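Local structure of 3-methyladenine dna-glycosylase (Archaeoglobus fulgidus, 2JHN) at residues V235-V247 against I256-F270. The protein belongs to the HhH-GPD superfamily of base excision DNA repair proteins and also carries a TATA-box binding protein-like domain. The protein carries 1 engineered substitution. Numbering follows the deposited sequence.
Sequences VFPADDLGVRRAV and IQSAEKVREIARERF
R244 reaches across to the turn that leads into helix 259-270 and holds the backbone oxygen of Q257 side-on with two nitrogens. NE lies 2.9 Å from Q257 O and within the carbonyl plane; NH2 grips the same oxygen from above that plane. The bend at chi3 turns the guanidinium so that Q257 O sits nearly in its plane, while the R244 side chain crosses that of V262 at about a right angle, CG against CG2. V262 is the apolar hub: its CG1 approaches F236 CE2 at the ring edge (3.7 Å) and also touches A238, V243 and V247. V247 splits its branches, CG2 meeting V262 CG1 and CG1 lying against I265 CG2, where the two side chains run past each other in opposite directions. The F236 ring, swung anti to its own backbone N (chi1 -169°), takes A266 CB over one face, 3.9 Å from the ring centroid, as a CH-pi contact. The edge of F270 points at the F236 face in an offset edge-to-face pair, planes 65° apart; L281 of helix 274-287 touches F236 as well. Near the start of helix 259-270, R263 lays its guanidinium over A238 CB and forms a salt bridge from NH2 to D239 OD2 (3.0 Å); the nitrogen comes in from above the carboxylate plane, while OD2 lies in the plane of the guanidinium. A water bridges D239 OD1 to R263 NH1, and E224 is a second acidic partner of R263 NH2. The axes of 241-247, part of helix 241-251, and 259-270 approach to 10.0 Å at 64°, joining two consecutive helices within the largely helical HhH-GPD domain.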
# COMPACT_ATOMS: atom_id res chain seq x y z
N VAL A 235 -13.41 -0.04 2.74
CA VAL A 235 -14.08 -0.89 1.78
C VAL A 235 -13.32 -2.21 1.82
O VAL A 235 -12.09 -2.23 1.74
CB VAL A 235 -14.07 -0.24 0.38
CG1 VAL A 235 -14.59 -1.18 -0.69
CG2 VAL A 235 -14.91 1.06 0.41
N PHE A 236 -14.03 -3.31 2.01
CA PHE A 236 -13.31 -4.54 2.30
C PHE A 236 -13.32 -5.43 1.07
O PHE A 236 -14.40 -5.88 0.66
CB PHE A 236 -13.91 -5.24 3.53
CG PHE A 236 -13.07 -6.39 4.05
CD1 PHE A 236 -11.94 -6.13 4.85
CD2 PHE A 236 -13.40 -7.71 3.74
CE1 PHE A 236 -11.15 -7.20 5.35
CE2 PHE A 236 -12.64 -8.79 4.20
CZ PHE A 236 -11.50 -8.52 5.02
N PRO A 237 -12.13 -5.67 0.46
CA PRO A 237 -12.03 -6.40 -0.82
C PRO A 237 -12.13 -7.92 -0.70
O PRO A 237 -11.12 -8.65 -0.77
CB PRO A 237 -10.66 -5.96 -1.36
CG PRO A 237 -9.84 -5.75 -0.10
CD PRO A 237 -10.80 -5.26 0.97
N ALA A 238 -13.35 -8.39 -0.55
CA ALA A 238 -13.62 -9.79 -0.20
C ALA A 238 -13.33 -10.80 -1.33
O ALA A 238 -13.13 -12.00 -1.06
CB ALA A 238 -15.09 -9.91 0.29
N ASP A 239 -13.30 -10.33 -2.58
CA ASP A 239 -12.92 -11.20 -3.71
C ASP A 239 -11.43 -11.55 -3.72
O ASP A 239 -11.01 -12.47 -4.40
CB ASP A 239 -13.33 -10.61 -5.07
CG ASP A 239 -14.83 -10.42 -5.19
OD1 ASP A 239 -15.54 -11.45 -5.29
OD2 ASP A 239 -15.28 -9.25 -5.15
N ASP A 240 -10.61 -10.81 -2.96
CA ASP A 240 -9.18 -11.07 -2.95
C ASP A 240 -8.93 -12.51 -2.43
O ASP A 240 -9.42 -12.87 -1.35
CB ASP A 240 -8.44 -10.00 -2.11
CG ASP A 240 -6.93 -10.09 -2.26
OD1 ASP A 240 -6.35 -9.31 -3.05
OD2 ASP A 240 -6.33 -10.97 -1.60
N LEU A 241 -8.22 -13.32 -3.21
CA LEU A 241 -7.98 -14.74 -2.82
C LEU A 241 -7.16 -14.90 -1.53
O LEU A 241 -7.44 -15.79 -0.74
CB LEU A 241 -7.32 -15.50 -3.97
CG LEU A 241 -8.44 -16.14 -4.79
CD1 LEU A 241 -8.61 -15.47 -6.14
CD2 LEU A 241 -8.15 -17.62 -4.93
N GLY A 242 -6.16 -14.04 -1.34
CA GLY A 242 -5.45 -13.99 -0.07
C GLY A 242 -6.33 -13.65 1.12
O GLY A 242 -6.19 -14.24 2.20
N VAL A 243 -7.25 -12.70 0.93
CA VAL A 243 -8.20 -12.33 1.97
C VAL A 243 -9.11 -13.52 2.31
O VAL A 243 -9.33 -13.83 3.48
CB VAL A 243 -9.03 -11.07 1.58
CG1 VAL A 243 -10.19 -10.83 2.55
CG2 VAL A 243 -8.12 -9.83 1.53
N ARG A 244 -9.65 -14.18 1.28
CA ARG A 244 -10.54 -15.33 1.49
C ARG A 244 -9.83 -16.45 2.28
O ARG A 244 -10.38 -16.97 3.26
CB ARG A 244 -11.11 -15.82 0.15
CG ARG A 244 -12.11 -14.85 -0.48
CD ARG A 244 -12.53 -15.33 -1.89
NE ARG A 244 -13.10 -16.67 -1.83
CZ ARG A 244 -13.06 -17.55 -2.83
NH1 ARG A 244 -12.47 -17.24 -3.98
NH2 ARG A 244 -13.61 -18.75 -2.68
N ARG A 245 -8.61 -16.77 1.86
CA ARG A 245 -7.77 -17.76 2.57
C ARG A 245 -7.56 -17.41 4.05
O ARG A 245 -7.78 -18.25 4.92
CB ARG A 245 -6.41 -17.93 1.88
CG ARG A 245 -6.45 -18.57 0.49
CD ARG A 245 -5.04 -18.94 -0.02
NE ARG A 245 -4.13 -17.81 -0.19
CZ ARG A 245 -3.81 -17.25 -1.36
NH1 ARG A 245 -4.33 -17.72 -2.50
NH2 ARG A 245 -2.98 -16.22 -1.40
N ALA A 246 -7.16 -16.16 4.33
CA ALA A 246 -6.92 -15.72 5.71
C ALA A 246 -8.17 -15.77 6.59
O ALA A 246 -8.14 -16.28 7.72
CB ALA A 246 -6.27 -14.32 5.72
N VAL A 247 -9.29 -15.26 6.07
CA VAL A 247 -10.54 -15.23 6.83
C VAL A 247 -11.08 -16.65 7.08
O VAL A 247 -11.62 -16.93 8.14
CB VAL A 247 -11.63 -14.34 6.14
CG1 VAL A 247 -12.98 -14.48 6.84
CG2 VAL A 247 -11.19 -12.88 6.15
N ILE A 256 -12.23 -23.26 2.90
CA ILE A 256 -12.32 -22.09 2.00
C ILE A 256 -13.76 -21.57 1.80
O ILE A 256 -14.65 -22.33 1.40
CB ILE A 256 -11.60 -22.33 0.64
CG1 ILE A 256 -11.44 -21.01 -0.13
CG2 ILE A 256 -12.31 -23.40 -0.21
CD1 ILE A 256 -10.54 -19.97 0.56
N GLN A 257 -13.97 -20.30 2.12
CA GLN A 257 -15.27 -19.66 2.02
C GLN A 257 -15.36 -18.76 0.79
O GLN A 257 -14.34 -18.37 0.22
CB GLN A 257 -15.59 -18.84 3.28
CG GLN A 257 -15.55 -19.66 4.59
CD GLN A 257 -16.54 -20.83 4.59
OE1 GLN A 257 -16.15 -21.99 4.40
NE2 GLN A 257 -17.82 -20.52 4.77
N SER A 258 -16.60 -18.47 0.38
CA SER A 258 -16.91 -17.58 -0.73
C SER A 258 -16.68 -16.11 -0.34
O SER A 258 -16.70 -15.78 0.84
CB SER A 258 -18.37 -17.77 -1.15
OG SER A 258 -19.26 -17.21 -0.19
N ALA A 259 -16.51 -15.24 -1.34
CA ALA A 259 -16.40 -13.80 -1.10
C ALA A 259 -17.62 -13.24 -0.36
O ALA A 259 -17.48 -12.39 0.53
CB ALA A 259 -16.16 -13.06 -2.41
N GLU A 260 -18.82 -13.73 -0.68
CA GLU A 260 -20.03 -13.24 -0.00
C GLU A 260 -20.04 -13.55 1.52
O GLU A 260 -20.46 -12.73 2.33
CB GLU A 260 -21.34 -13.69 -0.72
CG GLU A 260 -21.56 -15.19 -0.86
CD GLU A 260 -22.88 -15.53 -1.57
OE1 GLU A 260 -23.86 -14.76 -1.47
OE2 GLU A 260 -22.94 -16.59 -2.22
N LYS A 261 -19.54 -14.72 1.88
CA LYS A 261 -19.44 -15.14 3.29
C LYS A 261 -18.36 -14.31 4.02
O LYS A 261 -18.53 -13.89 5.18
CB LYS A 261 -19.09 -16.63 3.36
CG LYS A 261 -19.17 -17.21 4.78
CD LYS A 261 -20.65 -17.29 5.22
CE LYS A 261 -20.79 -17.38 6.72
NZ LYS A 261 -22.21 -17.66 7.08
N VAL A 262 -17.24 -14.08 3.34
CA VAL A 262 -16.18 -13.23 3.87
C VAL A 262 -16.67 -11.80 4.10
O VAL A 262 -16.39 -11.21 5.14
CB VAL A 262 -14.93 -13.25 2.98
CG1 VAL A 262 -13.93 -12.15 3.40
CG2 VAL A 262 -14.29 -14.62 3.02
N ARG A 263 -17.40 -11.25 3.13
CA ARG A 263 -18.06 -9.96 3.32
C ARG A 263 -18.96 -9.89 4.53
O ARG A 263 -19.03 -8.86 5.21
CB ARG A 263 -18.88 -9.59 2.07
CG ARG A 263 -18.30 -8.46 1.31
CD ARG A 263 -19.03 -8.20 0.03
NE ARG A 263 -18.04 -7.82 -0.96
CZ ARG A 263 -17.64 -8.58 -1.97
NH1 ARG A 263 -18.17 -9.79 -2.17
NH2 ARG A 263 -16.71 -8.13 -2.80
N GLU A 264 -19.69 -10.98 4.77
CA GLU A 264 -20.62 -11.09 5.88
C GLU A 264 -19.85 -11.05 7.20
O GLU A 264 -20.21 -10.28 8.10
CB GLU A 264 -21.46 -12.37 5.71
CG GLU A 264 -22.47 -12.66 6.82
CD GLU A 264 -22.81 -14.15 6.93
OE1 GLU A 264 -22.94 -14.84 5.89
OE2 GLU A 264 -22.91 -14.64 8.08
N ILE A 265 -18.78 -11.85 7.30
CA ILE A 265 -17.83 -11.82 8.43
C ILE A 265 -17.25 -10.42 8.72
O ILE A 265 -17.25 -9.95 9.86
CB ILE A 265 -16.67 -12.86 8.26
CG1 ILE A 265 -17.10 -14.21 8.83
CG2 ILE A 265 -15.37 -12.40 8.98
CD1 ILE A 265 -17.52 -14.15 10.33
N ALA A 266 -16.74 -9.76 7.67
CA ALA A 266 -16.21 -8.41 7.84
C ALA A 266 -17.26 -7.43 8.38
O ALA A 266 -16.96 -6.63 9.27
CB ALA A 266 -15.64 -7.90 6.52
N ARG A 267 -18.49 -7.51 7.86
CA ARG A 267 -19.57 -6.68 8.37
C ARG A 267 -19.83 -6.94 9.84
O ARG A 267 -19.93 -6.01 10.62
CB ARG A 267 -20.86 -6.91 7.57
CG ARG A 267 -21.06 -6.00 6.39
CD ARG A 267 -22.49 -6.08 5.83
NE ARG A 267 -22.94 -7.46 5.58
CZ ARG A 267 -22.71 -8.15 4.46
NH1 ARG A 267 -22.05 -7.63 3.44
NH2 ARG A 267 -23.17 -9.40 4.37
N GLU A 268 -19.88 -8.22 10.21
CA GLU A 268 -20.20 -8.63 11.58
C GLU A 268 -19.08 -8.40 12.60
O GLU A 268 -19.33 -8.00 13.75
CB GLU A 268 -20.69 -10.10 11.62
CG GLU A 268 -21.99 -10.35 10.82
CD GLU A 268 -22.35 -11.84 10.68
OE1 GLU A 268 -21.45 -12.71 10.70
OE2 GLU A 268 -23.55 -12.14 10.53
N ARG A 269 -17.83 -8.63 12.18
CA ARG A 269 -16.71 -8.66 13.10
C ARG A 269 -15.67 -7.55 12.97
O ARG A 269 -14.93 -7.27 13.93
CB ARG A 269 -16.00 -10.03 12.98
CG ARG A 269 -16.89 -11.18 13.43
CD ARG A 269 -16.18 -12.49 13.42
NE ARG A 269 -16.98 -13.58 13.99
CZ ARG A 269 -16.88 -14.04 15.25
NH1 ARG A 269 -16.03 -13.53 16.13
NH2 ARG A 269 -17.67 -15.04 15.63
N PHE A 270 -15.58 -6.93 11.78
CA PHE A 270 -14.48 -5.97 11.54
C PHE A 270 -14.91 -4.51 11.65
O PHE A 270 -14.12 -3.65 12.07
CB PHE A 270 -13.76 -6.22 10.21
CG PHE A 270 -13.23 -7.63 10.01
CD1 PHE A 270 -13.08 -8.54 11.07
CD2 PHE A 270 -12.86 -8.03 8.74
CE1 PHE A 270 -12.59 -9.84 10.83
CE2 PHE A 270 -12.38 -9.33 8.48
CZ PHE A 270 -12.23 -10.23 9.55
O HOH W 1 -17.06 -5.20 1.13
O HOH W 2 -18.06 -10.83 -4.81